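Local coordinates for protein D-hydantoinase (Ralstonia pickettii, PDB 1NFG) that probably catalyses the stereospecific hydrolysis of the cyclic amide bond in D-hydantoin derivatives and binds two zinc ions per subunit, at residues 236-244 / 287-298; 302-310 / 360-369. All coordinates share one frame; numbering follows the deposited sequence.

The two contacts lie in series along the chain, with contact 1 closing before contact 2 opens, and helix 292-303 serves both: its first turns belong to 287-298 and its C-terminal end to 302-310. Their centres lie about 16 Å apart in the TIM-barrel fold. Contact 1 follows strand 233-235 at the zinc end, whereas contact 2 enters strand 310-311 from the other end and brings in helix 358-372. Strand 257-262 runs between these two strands in the parallel sheet. The Phe307 ring joins the contacts, packing against Val238, Leu244 and Leu298, so one aromatic side chain ties the segment carrying zinc ligand His237 and the two helix starts of contact 1 to the return into strand 310-311.

Contact 1 (236-244 / 287-298); sequences VHVTCEESL and PPARAKKDHDVL
Pro287 sets its CD over one face of the imidazole of His237, a zinc ligand just beyond strand 233-235 of this TIM-barrel amidohydrolase. CD lies 3.4 Å from the His237 ring centroid and 10° off the ring normal, a CH-pi contact. Val236 CG2 covers the opposite face, so the ligand ring is sandwiched between aliphatic groups. Next along, Arg290 bends at chi2 (-51°) and points NE at Thr239 OG1, 3.1 Å away and tilted from the guanidinium plane. Glu215 of helix 212-229 binds both the Thr239 hydroxyl and the Arg290 NH2, tying the pair to a third element.

The Asp294 carboxylate bridges the starts of two helices. Its OD1 accepts Glu241 N through the anti lone pair at 2.9 Å (N-H...O 167°), while its OD2 takes the backbone N of Ala291, the N-cap of its own helix, at 3.0 Å. Lys293 comes at about a right angle to Glu241 and Glu242; its NZ makes a salt bridge to Glu241 OE1 at 2.9 Å and weaker ones to Glu242 OE2 and Asp294 OD1, and its charge probably offsets the crowding of carboxylates here. One turn on, Leu244 and Val297 lie alongside each other, running opposite ways, with CD2 of Leu244 3.6 Å from CG1 of Val297.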
ATOM      1  N   VAL A 236      -4.957 -19.748   8.733  1.00 18.76           N
ATOM      2  CA  VAL A 236      -4.388 -20.985   8.218  1.00 19.93           C
ATOM      3  C   VAL A 236      -4.196 -20.880   6.712  1.00 19.71           C
ATOM      4  O   VAL A 236      -4.863 -20.098   6.040  1.00 19.90           O
ATOM      5  CB  VAL A 236      -5.287 -22.221   8.536  1.00 20.44           C
ATOM      6  CG1 VAL A 236      -5.536 -22.309  10.030  1.00 19.60           C
ATOM      7  CG2 VAL A 236      -6.604 -22.140   7.770  1.00 19.07           C
ATOM      8  N   HIS A 237      -3.278 -21.688   6.199  1.00 20.90           N
ATOM      9  CA  HIS A 237      -2.927 -21.727   4.788  1.00 21.12           C
ATOM     10  C   HIS A 237      -3.051 -20.441   3.960  1.00 20.67           C
ATOM     11  O   HIS A 237      -3.953 -20.310   3.135  1.00 20.65           O
ATOM     12  CB  HIS A 237      -3.679 -22.865   4.078  1.00 23.91           C
ATOM     13  CG  HIS A 237      -5.163 -22.862   4.300  1.00 27.35           C
ATOM     14  ND1 HIS A 237      -5.927 -21.715   4.246  1.00 28.27           N
ATOM     15  CD2 HIS A 237      -6.028 -23.877   4.541  1.00 27.04           C
ATOM     16  CE1 HIS A 237      -7.196 -22.024   4.446  1.00 26.61           C
ATOM     17  NE2 HIS A 237      -7.283 -23.328   4.627  1.00 26.77           N
ATOM     18  N   VAL A 238      -2.149 -19.488   4.195  1.00 20.27           N
ATOM     19  CA  VAL A 238      -2.112 -18.263   3.397  1.00 20.49           C
ATOM     20  C   VAL A 238      -1.425 -18.791   2.147  1.00 20.73           C
ATOM     21  O   VAL A 238      -0.320 -19.328   2.229  1.00 22.39           O
ATOM     22  CB  VAL A 238      -1.229 -17.185   4.028  1.00 20.78           C
ATOM     23  CG1 VAL A 238      -1.020 -16.054   3.035  1.00 18.61           C
ATOM     24  CG2 VAL A 238      -1.885 -16.659   5.302  1.00 20.57           C
ATOM     25  N   THR A 239      -2.060 -18.632   0.995  1.00 20.24           N
ATOM     26  CA  THR A 239      -1.523 -19.205  -0.229  1.00 20.23           C
ATOM     27  C   THR A 239      -1.064 -18.302  -1.374  1.00 21.04           C
ATOM     28  O   THR A 239      -0.465 -18.787  -2.333  1.00 21.08           O
ATOM     29  CB  THR A 239      -2.562 -20.155  -0.815  1.00 21.11           C
ATOM     30  OG1 THR A 239      -3.600 -19.386  -1.443  1.00 20.38           O
ATOM     31  CG2 THR A 239      -3.191 -20.988   0.297  1.00 20.28           C
ATOM     32  N   CYS A 240      -1.337 -17.006  -1.302  1.00 20.30           N
ATOM     33  CA  CYS A 240      -0.958 -16.143  -2.410  1.00 19.23           C
ATOM     34  C   CYS A 240      -0.586 -14.739  -1.989  1.00 19.54           C
ATOM     35  O   CYS A 240      -0.805 -14.335  -0.844  1.00 19.91           O
ATOM     36  CB  CYS A 240      -2.108 -16.076  -3.414  1.00 19.75           C
ATOM     37  SG  CYS A 240      -3.638 -15.424  -2.682  1.00 21.39           S
ATOM     38  N   GLU A 241      -0.043 -13.992  -2.940  1.00 19.50           N
ATOM     39  CA  GLU A 241       0.388 -12.623  -2.703  1.00 21.44           C
ATOM     40  C   GLU A 241      -0.712 -11.701  -2.171  1.00 21.19           C
ATOM     41  O   GLU A 241      -0.486 -10.940  -1.223  1.00 20.96           O
ATOM     42  CB  GLU A 241       0.987 -12.053  -3.992  1.00 22.44           C
ATOM     43  CG  GLU A 241       1.281 -10.569  -3.960  1.00 25.33           C
ATOM     44  CD  GLU A 241       2.082 -10.117  -5.170  1.00 28.67           C
ATOM     45  OE1 GLU A 241       1.913 -10.709  -6.262  1.00 28.01           O
ATOM     46  OE2 GLU A 241       2.875  -9.159  -5.027  1.00 29.80           O
ATOM     47  N   GLU A 242      -1.902 -11.775  -2.761  1.00 20.23           N
ATOM     48  CA  GLU A 242      -2.986 -10.903  -2.321  1.00 21.44           C
ATOM     49  C   GLU A 242      -3.479 -11.150  -0.901  1.00 20.55           C
ATOM     50  O   GLU A 242      -3.710 -10.197  -0.161  1.00 21.30           O
ATOM     51  CB  GLU A 242      -4.163 -10.942  -3.312  1.00 21.46           C
ATOM     52  CG  GLU A 242      -4.235 -12.184  -4.159  1.00 23.53           C
ATOM     53  CD  GLU A 242      -3.337 -12.134  -5.377  1.00 23.88           C
ATOM     54  OE1 GLU A 242      -3.568 -11.265  -6.243  1.00 23.76           O
ATOM     55  OE2 GLU A 242      -2.410 -12.971  -5.475  1.00 25.90           O
ATOM     56  N   SER A 243      -3.638 -12.406  -0.498  1.00 20.33           N
ATOM     57  CA  SER A 243      -4.096 -12.658   0.867  1.00 19.27           C
ATOM     58  C   SER A 243      -2.976 -12.349   1.858  1.00 18.08           C
ATOM     59  O   SER A 243      -3.230 -11.829   2.948  1.00 19.14           O
ATOM     60  CB  SER A 243      -4.573 -14.109   1.045  1.00 18.67           C
ATOM     61  OG  SER A 243      -3.517 -15.039   0.895  1.00 20.29           O
ATOM     62  N   LEU A 244      -1.737 -12.656   1.485  1.00 16.91           N
ATOM     63  CA  LEU A 244      -0.614 -12.379   2.372  1.00 16.42           C
ATOM     64  C   LEU A 244      -0.567 -10.882   2.640  1.00 18.15           C
ATOM     65  O   LEU A 244      -0.321 -10.443   3.770  1.00 18.31           O
ATOM     66  CB  LEU A 244       0.705 -12.835   1.743  1.00 13.55           C
ATOM     67  CG  LEU A 244       1.989 -12.444   2.497  1.00 11.22           C
ATOM     68  CD1 LEU A 244       1.903 -12.849   3.963  1.00  8.52           C
ATOM     69  CD2 LEU A 244       3.184 -13.104   1.831  1.00  8.07           C
ATOM     70  N   PRO A 287      -7.263 -23.567   0.016  1.00 20.86           N
ATOM     71  CA  PRO A 287      -7.546 -22.825  -1.216  1.00 19.45           C
ATOM     72  C   PRO A 287      -6.829 -23.457  -2.403  1.00 20.43           C
ATOM     73  O   PRO A 287      -5.954 -24.306  -2.228  1.00 22.39           O
ATOM     74  CB  PRO A 287      -7.048 -21.426  -0.891  1.00 18.80           C
ATOM     75  CG  PRO A 287      -7.391 -21.299   0.555  1.00 18.29           C
ATOM     76  CD  PRO A 287      -6.911 -22.632   1.102  1.00 21.55           C
ATOM     77  N   PRO A 288      -7.184 -23.048  -3.629  1.00 20.60           N
ATOM     78  CA  PRO A 288      -6.565 -23.603  -4.838  1.00 20.04           C
ATOM     79  C   PRO A 288      -5.077 -23.320  -4.981  1.00 20.40           C
ATOM     80  O   PRO A 288      -4.566 -22.333  -4.450  1.00 19.56           O
ATOM     81  CB  PRO A 288      -7.355 -22.942  -5.974  1.00 19.64           C
ATOM     82  CG  PRO A 288      -8.615 -22.484  -5.332  1.00 19.14           C
ATOM     83  CD  PRO A 288      -8.164 -22.010  -3.985  1.00 19.59           C
ATOM     84  N   ALA A 289      -4.393 -24.191  -5.717  1.00 20.74           N
ATOM     85  CA  ALA A 289      -2.975 -24.015  -5.988  1.00 20.49           C
ATOM     86  C   ALA A 289      -2.869 -22.704  -6.763  1.00 20.64           C
ATOM     87  O   ALA A 289      -3.684 -22.432  -7.648  1.00 20.00           O
ATOM     88  CB  ALA A 289      -2.463 -25.159  -6.833  1.00 19.41           C
ATOM     89  N   ARG A 290      -1.868 -21.895  -6.438  1.00 20.69           N
ATOM     90  CA  ARG A 290      -1.692 -20.611  -7.099  1.00 21.09           C
ATOM     91  C   ARG A 290      -0.696 -20.622  -8.260  1.00 22.09           C
ATOM     92  O   ARG A 290      -0.746 -21.500  -9.120  1.00 22.70           O
ATOM     93  CB  ARG A 290      -1.286 -19.575  -6.058  1.00 20.88           C
ATOM     94  CG  ARG A 290      -2.257 -19.489  -4.889  1.00 21.28           C
ATOM     95  CD  ARG A 290      -3.689 -19.337  -5.376  1.00 20.56           C
ATOM     96  NE  ARG A 290      -4.596 -18.964  -4.295  1.00 20.82           N
ATOM     97  CZ  ARG A 290      -5.916 -18.868  -4.428  1.00 20.83           C
ATOM     98  NH1 ARG A 290      -6.491 -19.120  -5.599  1.00 20.50           N
ATOM     99  NH2 ARG A 290      -6.661 -18.516  -3.389  1.00 21.17           N
ATOM    100  N   ALA A 291       0.202 -19.641  -8.294  1.00 23.65           N
ATOM    101  CA  ALA A 291       1.196 -19.558  -9.361  1.00 25.11           C
ATOM    102  C   ALA A 291       2.610 -19.501  -8.795  1.00 27.16           C
ATOM    103  O   ALA A 291       2.793 -19.279  -7.594  1.00 28.30           O
ATOM    104  CB  ALA A 291       0.934 -18.336 -10.214  1.00 23.12           C
ATOM    105  N   LYS A 292       3.606 -19.690  -9.659  1.00 27.60           N
ATOM    106  CA  LYS A 292       4.998 -19.652  -9.229  1.00 28.45           C
ATOM    107  C   LYS A 292       5.387 -18.341  -8.558  1.00 28.58           C
ATOM    108  O   LYS A 292       6.193 -18.334  -7.626  1.00 29.25           O
ATOM    109  CB  LYS A 292       5.932 -19.905 -10.412  1.00 31.29           C
ATOM    110  CG  LYS A 292       5.834 -21.316 -10.969  1.00 37.13           C
ATOM    111  CD  LYS A 292       6.880 -21.579 -12.042  1.00 41.15           C
ATOM    112  CE  LYS A 292       6.813 -23.022 -12.542  1.00 43.07           C
ATOM    113  NZ  LYS A 292       7.846 -23.307 -13.586  1.00 44.75           N
ATOM    114  N   LYS A 293       4.825 -17.229  -9.022  1.00 26.77           N
ATOM    115  CA  LYS A 293       5.168 -15.950  -8.421  1.00 25.88           C
ATOM    116  C   LYS A 293       4.724 -15.950  -6.966  1.00 25.64           C
ATOM    117  O   LYS A 293       5.303 -15.259  -6.122  1.00 26.15           O
ATOM    118  CB  LYS A 293       4.530 -14.790  -9.199  1.00 26.67           C
ATOM    119  CG  LYS A 293       3.008 -14.775  -9.244  1.00 28.40           C
ATOM    120  CD  LYS A 293       2.417 -13.851  -8.192  1.00 28.42           C
ATOM    121  CE  LYS A 293       0.906 -13.736  -8.361  1.00 29.58           C
ATOM    122  NZ  LYS A 293       0.267 -12.882  -7.314  1.00 29.89           N
ATOM    123  N   ASP A 294       3.704 -16.741  -6.659  1.00 23.88           N
ATOM    124  CA  ASP A 294       3.234 -16.814  -5.285  1.00 23.41           C
ATOM    125  C   ASP A 294       4.238 -17.640  -4.474  1.00 22.56           C
ATOM    126  O   ASP A 294       4.420 -17.410  -3.277  1.00 21.66           O
ATOM    127  CB  ASP A 294       1.831 -17.426  -5.238  1.00 23.37           C
ATOM    128  CG  ASP A 294       0.792 -16.560  -5.953  1.00 23.00           C
ATOM    129  OD1 ASP A 294       0.406 -15.503  -5.403  1.00 20.43           O
ATOM    130  OD2 ASP A 294       0.370 -16.936  -7.073  1.00 22.86           O
ATOM    131  N   HIS A 295       4.903 -18.588  -5.132  1.00 21.31           N
ATOM    132  CA  HIS A 295       5.912 -19.400  -4.455  1.00 21.97           C
ATOM    133  C   HIS A 295       7.033 -18.478  -3.971  1.00 23.52           C
ATOM    134  O   HIS A 295       7.498 -18.589  -2.834  1.00 23.69           O
ATOM    135  CB  HIS A 295       6.528 -20.433  -5.401  1.00 20.34           C
ATOM    136  CG  HIS A 295       5.578 -21.491  -5.863  1.00 18.84           C
ATOM    137  ND1 HIS A 295       5.894 -22.378  -6.869  1.00 17.94           N
ATOM    138  CD2 HIS A 295       4.323 -21.806  -5.464  1.00 19.41           C
ATOM    139  CE1 HIS A 295       4.874 -23.191  -7.074  1.00 18.34           C
ATOM    140  NE2 HIS A 295       3.908 -22.866  -6.235  1.00 19.60           N
ATOM    141  N   ASP A 296       7.473 -17.570  -4.842  1.00 23.77           N
ATOM    142  CA  ASP A 296       8.545 -16.653  -4.473  1.00 24.00           C
ATOM    143  C   ASP A 296       8.082 -15.755  -3.345  1.00 22.95           C
ATOM    144  O   ASP A 296       8.804 -15.535  -2.375  1.00 23.75           O
ATOM    145  CB  ASP A 296       8.971 -15.796  -5.662  1.00 26.42           C
ATOM    146  CG  ASP A 296       9.348 -16.620  -6.871  1.00 29.75           C
ATOM    147  OD1 ASP A 296       9.904 -17.730  -6.698  1.00 30.36           O
ATOM    148  OD2 ASP A 296       9.096 -16.145  -7.999  1.00 32.68           O
ATOM    149  N   VAL A 297       6.871 -15.232  -3.477  1.00 20.39           N
ATOM    150  CA  VAL A 297       6.322 -14.363  -2.455  1.00 18.24           C
ATOM    151  C   VAL A 297       6.351 -15.049  -1.097  1.00 17.45           C
ATOM    152  O   VAL A 297       6.826 -14.478  -0.116  1.00 16.57           O
ATOM    153  CB  VAL A 297       4.867 -13.965  -2.794  1.00 17.70           C
ATOM    154  CG1 VAL A 297       4.174 -13.388  -1.571  1.00 15.11           C
ATOM    155  CG2 VAL A 297       4.868 -12.945  -3.916  1.00 16.65           C
ATOM    156  N   LEU A 298       5.846 -16.281  -1.054  1.00 17.23           N
ATOM    157  CA  LEU A 298       5.785 -17.054   0.182  1.00 17.15           C
ATOM    158  C   LEU A 298       7.173 -17.382   0.741  1.00 16.79           C
ATOM    159  O   LEU A 298       7.432 -17.184   1.938  1.00 16.27           O
ATOM    160  CB  LEU A 298       4.977 -18.341  -0.044  1.00 17.25           C
ATOM    161  CG  LEU A 298       3.485 -18.137  -0.349  1.00 17.21           C
ATOM    162  CD1 LEU A 298       2.861 -19.457  -0.768  1.00 14.54           C
ATOM    163  CD2 LEU A 298       2.771 -17.550   0.870  1.00 14.78           C
TER

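Contact 2 (302-310 / 360-369); sequences LRNGVFETV and QFVELVATRP
Arg368 reaches across from helix 358-372 and grips the carbonyl oxygen of Gly305 end-on, with NH1 at 2.9 Å and NH2 at 3.1 Å from that single atom. Its chain is extended from CG to NE, CG standing opposite the backbone N (chi1 -157°), which carries the guanidinium out to the turn after helix 292-303. Gly305 O lies in the guanidinium plane, and both nitrogens approach it from the same face of the carbonyl. Backbone of Phe307 and Glu308 passes over one guanidinium face. The Glu308 carboxylate stands nearly perpendicular to that plane (82°): its OE2 makes a 2.9 Å salt bridge to Arg368 NH2, and its OE1 only a weak bond to NE. Glu363 adds a long charge-only pairing.

The arginine clamp is itself only partly buried; the tight part lies deeper, around Leu364. Its CD1 meets Leu302 CG at 3.7 Å, and its CD2 packs against the Phe307 carbonyl. Thr309 OG1 donates to Leu364 O at 2.7 Å, nearly in line with the C=O. In the pi-type turn here Arg368 N goes to Glu363 O and Pro369 has no N-H to offer, so the threonine hydroxyl serves a carbonyl at the kink.

At the other partly exposed edge the contact is sparser. Gln360 NE2 holds Arg303 O at 3.0 Å from above the carbonyl plane, and nearby Asn304 OD1 bonds to Lys251 of the second subunit.

Gly305, with positive phi, ends its helix in a Schellman motif, and the chain then turns into strand 310-311, which leads to zinc ligand Asp313: a helix-to-strand return of the TIM barrel, here clasped by helix 358-372.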
ATOM      1  N   LEU A 302       8.777 -16.269   4.194  1.00 20.60           N
ATOM      2  CA  LEU A 302       9.351 -17.224   5.144  1.00 20.29           C
ATOM      3  C   LEU A 302      10.709 -16.706   5.606  1.00 20.89           C
ATOM      4  O   LEU A 302      10.952 -16.565   6.801  1.00 21.92           O
ATOM      5  CB  LEU A 302       9.537 -18.595   4.489  1.00 19.11           C
ATOM      6  CG  LEU A 302       8.582 -19.772   4.747  1.00 19.13           C
ATOM      7  CD1 LEU A 302       7.459 -19.376   5.684  1.00 18.48           C
ATOM      8  CD2 LEU A 302       8.043 -20.277   3.418  1.00 13.87           C
ATOM      9  N   ARG A 303      11.581 -16.410   4.643  1.00 21.30           N
ATOM     10  CA  ARG A 303      12.924 -15.916   4.929  1.00 20.49           C
ATOM     11  C   ARG A 303      12.910 -14.660   5.777  1.00 19.65           C
ATOM     12  O   ARG A 303      13.840 -14.414   6.546  1.00 19.19           O
ATOM     13  CB  ARG A 303      13.687 -15.641   3.632  1.00 22.82           C
ATOM     14  CG  ARG A 303      15.164 -15.353   3.869  1.00 26.80           C
ATOM     15  CD  ARG A 303      15.933 -15.048   2.588  1.00 29.21           C
ATOM     16  NE  ARG A 303      15.652 -13.709   2.076  1.00 33.59           N
ATOM     17  CZ  ARG A 303      14.771 -13.439   1.118  1.00 35.45           C
ATOM     18  NH1 ARG A 303      14.076 -14.419   0.554  1.00 35.24           N
ATOM     19  NH2 ARG A 303      14.590 -12.185   0.719  1.00 36.58           N
ATOM     20  N   ASN A 304      11.858 -13.862   5.643  1.00 17.74           N
ATOM     21  CA  ASN A 304      11.749 -12.640   6.424  1.00 17.21           C
ATOM     22  C   ASN A 304      11.071 -12.868   7.773  1.00 17.24           C
ATOM     23  O   ASN A 304      10.867 -11.927   8.545  1.00 15.82           O
ATOM     24  CB  ASN A 304      11.007 -11.573   5.622  1.00 18.32           C
ATOM     25  CG  ASN A 304      11.893 -10.914   4.582  1.00 18.73           C
ATOM     26  OD1 ASN A 304      12.864 -10.233   4.923  1.00 20.98           O
ATOM     27  ND2 ASN A 304      11.572 -11.118   3.310  1.00 17.92           N
ATOM     28  N   GLY A 305      10.718 -14.124   8.044  1.00 16.96           N
ATOM     29  CA  GLY A 305      10.095 -14.474   9.311  1.00 18.66           C
ATOM     30  C   GLY A 305       8.644 -14.071   9.513  1.00 19.02           C
ATOM     31  O   GLY A 305       8.190 -13.894  10.645  1.00 19.33           O
ATOM     32  N   VAL A 306       7.909 -13.935   8.420  1.00 18.72           N
ATOM     33  CA  VAL A 306       6.512 -13.544   8.493  1.00 19.20           C
ATOM     34  C   VAL A 306       5.606 -14.631   9.078  1.00 19.50           C
ATOM     35  O   VAL A 306       4.847 -14.370  10.009  1.00 19.91           O
ATOM     36  CB  VAL A 306       5.995 -13.154   7.092  1.00 19.42           C
ATOM     37  CG1 VAL A 306       4.515 -12.836   7.141  1.00 18.05           C
ATOM     38  CG2 VAL A 306       6.780 -11.965   6.576  1.00 19.30           C
ATOM     39  N   PHE A 307       5.698 -15.843   8.533  1.00 18.95           N
ATOM     40  CA  PHE A 307       4.867 -16.967   8.967  1.00 18.90           C
ATOM     41  C   PHE A 307       5.315 -17.682  10.237  1.00 20.31           C
ATOM     42  O   PHE A 307       6.499 -17.723  10.560  1.00 21.30           O
ATOM     43  CB  PHE A 307       4.758 -17.990   7.840  1.00 17.30           C
ATOM     44  CG  PHE A 307       4.050 -17.473   6.618  1.00 17.81           C
ATOM     45  CD1 PHE A 307       2.775 -16.916   6.720  1.00 16.04           C
ATOM     46  CD2 PHE A 307       4.645 -17.565   5.361  1.00 16.02           C
ATOM     47  CE1 PHE A 307       2.104 -16.465   5.587  1.00 17.58           C
ATOM     48  CE2 PHE A 307       3.979 -17.115   4.220  1.00 16.18           C
ATOM     49  CZ  PHE A 307       2.707 -16.567   4.332  1.00 16.06           C
ATOM     50  N   GLU A 308       4.352 -18.262  10.945  1.00 20.05           N
ATOM     51  CA  GLU A 308       4.637 -18.979  12.177  1.00 18.26           C
ATOM     52  C   GLU A 308       5.107 -20.402  11.906  1.00 17.60           C
ATOM     53  O   GLU A 308       5.736 -21.024  12.763  1.00 16.32           O
ATOM     54  CB  GLU A 308       3.393 -19.030  13.051  1.00 18.31           C
ATOM     55  CG  GLU A 308       2.832 -17.682  13.381  1.00 20.83           C
ATOM     56  CD  GLU A 308       3.844 -16.810  14.066  1.00 23.07           C
ATOM     57  OE1 GLU A 308       4.488 -17.297  15.014  1.00 23.56           O
ATOM     58  OE2 GLU A 308       3.992 -15.635  13.665  1.00 25.96           O
ATOM     59  N   THR A 309       4.817 -20.919  10.716  1.00 15.72           N
ATOM     60  CA  THR A 309       5.208 -22.286  10.402  1.00 16.07           C
ATOM     61  C   THR A 309       4.792 -22.668   8.997  1.00 16.37           C
ATOM     62  O   THR A 309       4.135 -21.903   8.307  1.00 17.83           O
ATOM     63  CB  THR A 309       4.511 -23.287  11.368  1.00 15.84           C
ATOM     64  OG1 THR A 309       4.938 -24.624  11.083  1.00 16.26           O
ATOM     65  CG2 THR A 309       3.000 -23.227  11.190  1.00 14.13           C
ATOM     66  N   VAL A 310       5.194 -23.864   8.583  1.00 17.89           N
ATOM     67  CA  VAL A 310       4.806 -24.413   7.290  1.00 18.63           C
ATOM     68  C   VAL A 310       4.192 -25.758   7.670  1.00 20.60           C
ATOM     69  O   VAL A 310       4.919 -26.721   7.921  1.00 21.63           O
ATOM     70  CB  VAL A 310       6.009 -24.673   6.356  1.00 17.73           C
ATOM     71  CG1 VAL A 310       5.526 -25.364   5.083  1.00 14.19           C
ATOM     72  CG2 VAL A 310       6.713 -23.367   6.019  1.00 16.64           C
ATOM     73  N   GLN A 360      16.504 -21.597  10.158  1.00 25.77           N
ATOM     74  CA  GLN A 360      15.101 -21.212  10.001  1.00 25.14           C
ATOM     75  C   GLN A 360      14.254 -22.456   9.744  1.00 24.58           C
ATOM     76  O   GLN A 360      13.088 -22.514  10.128  1.00 24.65           O
ATOM     77  CB  GLN A 360      14.930 -20.229   8.841  1.00 23.91           C
ATOM     78  CG  GLN A 360      15.489 -18.847   9.115  1.00 23.48           C
ATOM     79  CD  GLN A 360      15.352 -17.911   7.927  1.00 22.17           C
ATOM     80  OE1 GLN A 360      15.737 -18.250   6.802  1.00 19.36           O
ATOM     81  NE2 GLN A 360      14.811 -16.719   8.172  1.00 20.93           N
ATOM     82  N   PHE A 361      14.846 -23.446   9.083  1.00 23.32           N
ATOM     83  CA  PHE A 361      14.156 -24.694   8.804  1.00 23.19           C
ATOM     84  C   PHE A 361      13.561 -25.232  10.106  1.00 24.02           C
ATOM     85  O   PHE A 361      12.372 -25.541  10.178  1.00 24.80           O
ATOM     86  CB  PHE A 361      15.135 -25.711   8.234  1.00 23.18           C
ATOM     87  CG  PHE A 361      14.584 -27.107   8.162  1.00 26.02           C
ATOM     88  CD1 PHE A 361      13.633 -27.449   7.205  1.00 27.02           C
ATOM     89  CD2 PHE A 361      15.025 -28.087   9.047  1.00 25.66           C
ATOM     90  CE1 PHE A 361      13.132 -28.750   7.127  1.00 27.18           C
ATOM     91  CE2 PHE A 361      14.532 -29.384   8.979  1.00 25.89           C
ATOM     92  CZ  PHE A 361      13.584 -29.718   8.016  1.00 26.40           C
ATOM     93  N   VAL A 362      14.397 -25.334  11.135  1.00 22.53           N
ATOM     94  CA  VAL A 362      13.960 -25.828  12.433  1.00 21.39           C
ATOM     95  C   VAL A 362      12.915 -24.906  13.052  1.00 22.51           C
ATOM     96  O   VAL A 362      11.922 -25.369  13.614  1.00 24.38           O
ATOM     97  CB  VAL A 362      15.160 -25.978  13.404  1.00 21.53           C
ATOM     98  CG1 VAL A 362      14.675 -26.427  14.793  1.00 18.68           C
ATOM     99  CG2 VAL A 362      16.161 -26.980  12.830  1.00 17.21           C
ATOM    100  N   GLU A 363      13.136 -23.601  12.957  1.00 22.50           N
ATOM    101  CA  GLU A 363      12.186 -22.640  13.506  1.00 22.43           C
ATOM    102  C   GLU A 363      10.786 -22.878  12.944  1.00 21.70           C
ATOM    103  O   GLU A 363       9.816 -23.013  13.684  1.00 21.80           O
ATOM    104  CB  GLU A 363      12.619 -21.205  13.175  1.00 23.80           C
ATOM    105  CG  GLU A 363      11.522 -20.160  13.413  1.00 25.87           C
ATOM    106  CD  GLU A 363      11.858 -18.780  12.851  1.00 26.64           C
ATOM    107  OE1 GLU A 363      12.574 -18.690  11.829  1.00 28.60           O
ATOM    108  OE2 GLU A 363      11.385 -17.779  13.424  1.00 26.97           O
ATOM    109  N   LEU A 364      10.701 -22.938  11.624  1.00 21.74           N
ATOM    110  CA  LEU A 364       9.434 -23.117  10.926  1.00 23.09           C
ATOM    111  C   LEU A 364       8.828 -24.498  11.054  1.00 24.41           C
ATOM    112  O   LEU A 364       7.626 -24.651  11.259  1.00 26.47           O
ATOM    113  CB  LEU A 364       9.623 -22.815   9.441  1.00 21.15           C
ATOM    114  CG  LEU A 364      10.048 -21.398   9.078  1.00 18.87           C
ATOM    115  CD1 LEU A 364      10.425 -21.338   7.609  1.00 15.87           C
ATOM    116  CD2 LEU A 364       8.910 -20.444   9.401  1.00 20.02           C
ATOM    117  N   VAL A 365       9.675 -25.502  10.911  1.00 24.52           N
ATOM    118  CA  VAL A 365       9.256 -26.891  10.956  1.00 23.47           C
ATOM    119  C   VAL A 365       8.906 -27.427  12.350  1.00 23.80           C
ATOM    120  O   VAL A 365       8.176 -28.416  12.471  1.00 22.66           O
ATOM    121  CB  VAL A 365      10.357 -27.752  10.276  1.00 23.22           C
ATOM    122  CG1 VAL A 365      10.579 -29.039  11.007  1.00 24.17           C
ATOM    123  CG2 VAL A 365       9.980 -28.000   8.840  1.00 20.93           C
ATOM    124  N   ALA A 366       9.389 -26.768  13.403  1.00 23.69           N
ATOM    125  CA  ALA A 366       9.108 -27.261  14.744  1.00 22.60           C
ATOM    126  C   ALA A 366       9.077 -26.269  15.908  1.00 22.88           C
ATOM    127  O   ALA A 366       8.106 -26.229  16.664  1.00 24.24           O
ATOM    128  CB  ALA A 366      10.082 -28.379  15.068  1.00 23.11           C
ATOM    129  N   THR A 367      10.125 -25.467  16.064  1.00 22.12           N
ATOM    130  CA  THR A 367      10.187 -24.552  17.200  1.00 20.87           C
ATOM    131  C   THR A 367       9.152 -23.439  17.265  1.00 21.02           C
ATOM    132  O   THR A 367       8.566 -23.199  18.322  1.00 21.79           O
ATOM    133  CB  THR A 367      11.588 -23.920  17.327  1.00 20.16           C
ATOM    134  OG1 THR A 367      12.577 -24.954  17.306  1.00 21.56           O
ATOM    135  CG2 THR A 367      11.715 -23.162  18.638  1.00 17.77           C
ATOM    136  N   ARG A 368       8.916 -22.749  16.157  1.00 20.48           N
ATOM    137  CA  ARG A 368       7.948 -21.660  16.187  1.00 20.38           C
ATOM    138  C   ARG A 368       6.509 -22.147  16.428  1.00 19.09           C
ATOM    139  O   ARG A 368       5.781 -21.542  17.213  1.00 18.62           O
ATOM    140  CB  ARG A 368       8.045 -20.829  14.902  1.00 21.87           C
ATOM    141  CG  ARG A 368       7.515 -19.411  15.048  1.00 21.32           C
ATOM    142  CD  ARG A 368       7.870 -18.550  13.847  1.00 21.58           C
ATOM    143  NE  ARG A 368       7.284 -17.216  13.956  1.00 24.09           N
ATOM    144  CZ  ARG A 368       7.450 -16.240  13.065  1.00 24.87           C
ATOM    145  NH1 ARG A 368       8.194 -16.435  11.987  1.00 23.77           N
ATOM    146  NH2 ARG A 368       6.854 -15.067  13.243  1.00 24.87           N
ATOM    147  N   PRO A 369       6.088 -23.248  15.769  1.00 18.25           N
ATOM    148  CA  PRO A 369       4.732 -23.798  15.936  1.00 19.08           C
ATOM    149  C   PRO A 369       4.494 -24.161  17.398  1.00 20.98           C
ATOM    150  O   PRO A 369       3.454 -23.827  17.989  1.00 20.81           O
ATOM    151  CB  PRO A 369       4.749 -25.047  15.064  1.00 19.11           C
ATOM    152  CG  PRO A 369       5.755 -24.725  14.011  1.00 19.05           C
ATOM    153  CD  PRO A 369       6.846 -24.025  14.776  1.00 17.78           C
TER